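Local coordinates for glucose-6-phosphate 1-dehydrogenase (Mycobacterium avium, PDB 4LGV), which probably catalyses the NADP-dependent oxidation of glucose 6-phosphate to 6-phosphogluconolactone, the entry step of the pentose phosphate pathway, at residues R53-E58 with F97-G102. Sequence-based numbering, arbitrary orientation.
Sequences RLERRE and FDRLAG
Arg99 grips Glu55 side-on through two nitrogens, one directed at the carboxylate and the other at the backbone of the same residue. Arg99 NE donates to Glu55 OE2 at 3.0 Å in a nearly straight hydrogen bond that is part of a salt bridge. The carboxylate and guanidinium planes are turned 74° apart, and OE2 is met from above the carboxylate plane. The neighbouring Arg99 NH2 donates to Glu55 O at 2.9 Å, with that oxygen lying in the guanidinium plane. A water adds a further, indirect link, accepting from Arg99 NH2 and donating to Arg56 O, and probably helps to fix the rotation of the guanidinium.

Alongside the salt bridge, Glu55 CD lies 3.6 Å from Arg99 CB, while Glu55 OE1 reaches the backbone of helix 94-103, 3.5 Å from Leu100 CA. Glu55 extends across with CG anti to its amide nitrogen (chi1 -175°) and then bends at chi2, and OE1 forms a further salt bridge with Arg103, one turn beyond Arg99. The carboxylate of buried Glu55 thus pairs with two arginines of helix 94-103, which would probably favour its ionised form. Leu60 packs against both Glu55 and Leu100.

Glu55 O also accepts from Glu58 N at 2.9 Å, on the face of the carbonyl plane opposite Arg99. Glu58, with positive phi, closes helix 41-56 in a Schellman motif. Arg99 thus joins the C-terminal end of helix 41-56 to helix 94-103, within the Rossmann-like dinucleotide-binding domain of the glucose-6-phosphate dehydrogenase family.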
ATOM      1  N   ARG A  53      42.138  14.168  24.255  1.00 25.49           N
ATOM      2  CA  ARG A  53      41.719  14.381  22.840  1.00 26.29           C
ATOM      3  C   ARG A  53      40.762  15.556  22.712  1.00 26.62           C
ATOM      4  O   ARG A  53      40.822  16.333  21.766  1.00 25.99           O
ATOM      5  CB  ARG A  53      41.088  13.114  22.253  1.00 27.34           C
ATOM      6  CG  ARG A  53      42.081  11.970  22.061  1.00 28.17           C
ATOM      7  CD  ARG A  53      41.384  10.634  21.824  1.00 30.69           C
ATOM      8  NE  ARG A  53      40.518  10.597  20.644  1.00 31.28           N
ATOM      9  CZ  ARG A  53      40.905  10.229  19.423  1.00 32.18           C
ATOM     10  NH1 ARG A  53      42.123   9.816  19.179  1.00 31.92           N
ATOM     11  NH2 ARG A  53      40.024  10.242  18.440  1.00 34.16           N
ATOM     12  N   LEU A  54      39.905  15.730  23.704  1.00 28.12           N
ATOM     13  CA  LEU A  54      38.985  16.862  23.686  1.00 28.57           C
ATOM     14  C   LEU A  54      39.796  18.144  23.833  1.00 29.90           C
ATOM     15  O   LEU A  54      39.517  19.137  23.156  1.00 30.45           O
ATOM     16  CB  LEU A  54      37.929  16.729  24.766  1.00 29.22           C
ATOM     17  CG  LEU A  54      36.859  15.636  24.579  1.00 29.59           C
ATOM     18  CD1 LEU A  54      36.135  15.360  25.898  1.00 30.19           C
ATOM     19  CD2 LEU A  54      35.848  16.028  23.537  1.00 30.52           C
ATOM     20  N   GLU A  55      40.830  18.113  24.677  1.00 29.34           N
ATOM     21  CA  GLU A  55      41.734  19.257  24.816  1.00 29.57           C
ATOM     22  C   GLU A  55      42.455  19.573  23.532  1.00 29.96           C
ATOM     23  O   GLU A  55      42.534  20.727  23.128  1.00 31.28           O
ATOM     24  CB  GLU A  55      42.767  18.994  25.903  1.00 29.52           C
ATOM     25  CG  GLU A  55      43.668  20.174  26.207  1.00 29.13           C
ATOM     26  CD  GLU A  55      42.907  21.269  26.878  1.00 29.82           C
ATOM     27  OE1 GLU A  55      42.517  21.096  28.048  1.00 29.18           O
ATOM     28  OE2 GLU A  55      42.664  22.292  26.234  1.00 30.77           O
ATOM     29  N   ARG A  56      42.989  18.560  22.877  1.00 30.18           N
ATOM     30  CA  ARG A  56      43.589  18.778  21.579  1.00 31.66           C
ATOM     31  C   ARG A  56      42.657  19.446  20.566  1.00 33.47           C
ATOM     32  O   ARG A  56      43.089  20.272  19.798  1.00 35.63           O
ATOM     33  CB  ARG A  56      44.127  17.464  20.975  1.00 31.14           C
ATOM     34  CG  ARG A  56      44.834  17.682  19.626  1.00 31.14           C
ATOM     35  CD  ARG A  56      45.575  16.425  19.196  1.00 32.18           C
ATOM     36  NE  ARG A  56      44.638  15.319  18.952  1.00 34.67           N
ATOM     37  CZ  ARG A  56      44.869  14.018  19.175  1.00 35.03           C
ATOM     38  NH1 ARG A  56      46.039  13.595  19.640  1.00 34.76           N
ATOM     39  NH2 ARG A  56      43.909  13.131  18.897  1.00 35.07           N
ATOM     40  N   ARG A  57      41.400  19.028  20.532  1.00 36.74           N
ATOM     41  CA  ARG A  57      40.390  19.616  19.633  1.00 39.44           C
ATOM     42  C   ARG A  57      39.842  20.956  20.165  1.00 39.56           C
ATOM     43  O   ARG A  57      38.913  21.519  19.583  1.00 39.00           O
ATOM     44  CB  ARG A  57      39.213  18.654  19.466  1.00 38.71           C
ATOM     45  CG  ARG A  57      39.580  17.392  18.726  1.00 41.44           C
ATOM     46  CD  ARG A  57      38.358  16.649  18.201  1.00 43.96           C
ATOM     47  NE  ARG A  57      37.623  16.015  19.281  1.00 44.48           N
ATOM     48  CZ  ARG A  57      37.898  14.807  19.799  1.00 49.65           C
ATOM     49  NH1 ARG A  57      38.898  14.063  19.339  1.00 49.44           N
ATOM     50  NH2 ARG A  57      37.163  14.332  20.803  1.00 50.75           N
ATOM     51  N   GLU A  58      40.408  21.429  21.276  1.00 39.27           N
ATOM     52  CA  GLU A  58      40.015  22.685  21.918  1.00 40.55           C
ATOM     53  C   GLU A  58      38.559  22.670  22.382  1.00 40.25           C
ATOM     54  O   GLU A  58      37.921  23.685  22.411  1.00 40.57           O
ATOM     55  CB  GLU A  58      40.287  23.878  21.003  1.00 43.73           C
ATOM     56  CG  GLU A  58      41.772  24.023  20.640  1.00 48.60           C
ATOM     57  CD  GLU A  58      42.073  25.104  19.618  1.00 50.84           C
ATOM     58  OE1 GLU A  58      41.153  25.639  18.970  1.00 58.39           O
ATOM     59  OE2 GLU A  58      43.249  25.406  19.452  1.00 51.69           O
ATOM     60  N   PHE A  97      48.963  18.519  26.766  1.00 23.94           N
ATOM     61  CA  PHE A  97      48.846  17.912  28.084  1.00 23.88           C
ATOM     62  C   PHE A  97      48.902  18.991  29.162  1.00 23.86           C
ATOM     63  O   PHE A  97      48.124  18.958  30.111  1.00 23.94           O
ATOM     64  CB  PHE A  97      49.920  16.856  28.348  1.00 24.50           C
ATOM     65  CG  PHE A  97      49.829  16.247  29.702  1.00 24.30           C
ATOM     66  CD1 PHE A  97      48.984  15.203  29.904  1.00 24.64           C
ATOM     67  CD2 PHE A  97      50.509  16.798  30.804  1.00 25.82           C
ATOM     68  CE1 PHE A  97      48.813  14.647  31.155  1.00 24.93           C
ATOM     69  CE2 PHE A  97      50.338  16.255  32.089  1.00 26.10           C
ATOM     70  CZ  PHE A  97      49.488  15.158  32.244  1.00 25.72           C
ATOM     71  N   ASP A  98      49.773  19.977  28.976  1.00 24.55           N
ATOM     72  CA  ASP A  98      49.888  21.065  29.958  1.00 26.04           C
ATOM     73  C   ASP A  98      48.593  21.869  30.079  1.00 25.35           C
ATOM     74  O   ASP A  98      48.243  22.289  31.176  1.00 24.76           O
ATOM     75  CB  ASP A  98      51.098  22.004  29.709  1.00 26.47           C
ATOM     76  CG  ASP A  98      52.435  21.409  30.160  1.00 26.83           C
ATOM     77  OD1 ASP A  98      52.448  20.353  30.828  1.00 26.51           O
ATOM     78  OD2 ASP A  98      53.505  22.016  29.832  1.00 26.86           O
ATOM     79  N   ARG A  99      47.880  22.063  28.972  1.00 26.87           N
ATOM     80  CA  ARG A  99      46.553  22.741  29.041  1.00 28.35           C
ATOM     81  C   ARG A  99      45.584  21.909  29.852  1.00 28.46           C
ATOM     82  O   ARG A  99      44.864  22.432  30.658  1.00 29.78           O
ATOM     83  CB  ARG A  99      45.946  22.980  27.678  1.00 28.13           C
ATOM     84  CG  ARG A  99      46.538  24.181  26.933  1.00 29.52           C
ATOM     85  CD  ARG A  99      45.535  24.728  25.925  1.00 29.78           C
ATOM     86  NE  ARG A  99      45.003  23.691  25.034  1.00 29.02           N
ATOM     87  CZ  ARG A  99      45.563  23.288  23.898  1.00 29.31           C
ATOM     88  NH1 ARG A  99      46.714  23.787  23.490  1.00 28.56           N
ATOM     89  NH2 ARG A  99      44.938  22.375  23.144  1.00 30.19           N
ATOM     90  N   LEU A 100      45.618  20.604  29.665  1.00 28.65           N
ATOM     91  CA  LEU A 100      44.722  19.738  30.410  1.00 28.62           C
ATOM     92  C   LEU A 100      45.079  19.804  31.901  1.00 28.83           C
ATOM     93  O   LEU A 100      44.201  19.931  32.733  1.00 29.07           O
ATOM     94  CB  LEU A 100      44.809  18.298  29.894  1.00 27.49           C
ATOM     95  CG  LEU A 100      44.047  17.215  30.675  1.00 28.64           C
ATOM     96  CD1 LEU A 100      42.574  17.571  30.791  1.00 28.82           C
ATOM     97  CD2 LEU A 100      44.221  15.870  29.972  1.00 28.14           C
ATOM     98  N   ALA A 101      46.356  19.680  32.228  1.00 28.38           N
ATOM     99  CA  ALA A 101      46.804  19.738  33.625  1.00 28.54           C
ATOM    100  C   ALA A 101      46.383  21.028  34.285  1.00 29.16           C
ATOM    101  O   ALA A 101      45.948  21.033  35.429  1.00 30.43           O
ATOM    102  CB  ALA A 101      48.299  19.591  33.690  1.00 28.78           C
ATOM    103  N   GLY A 102      46.454  22.118  33.537  1.00 29.64           N
ATOM    104  CA  GLY A 102      45.993  23.425  34.017  1.00 30.48           C
ATOM    105  C   GLY A 102      44.547  23.507  34.453  1.00 31.06           C
ATOM    106  O   GLY A 102      44.210  24.365  35.275  1.00 30.86           O
TER
HETATM  107  O   HOH W   1      45.448  21.486  20.190  1.00 33.83           O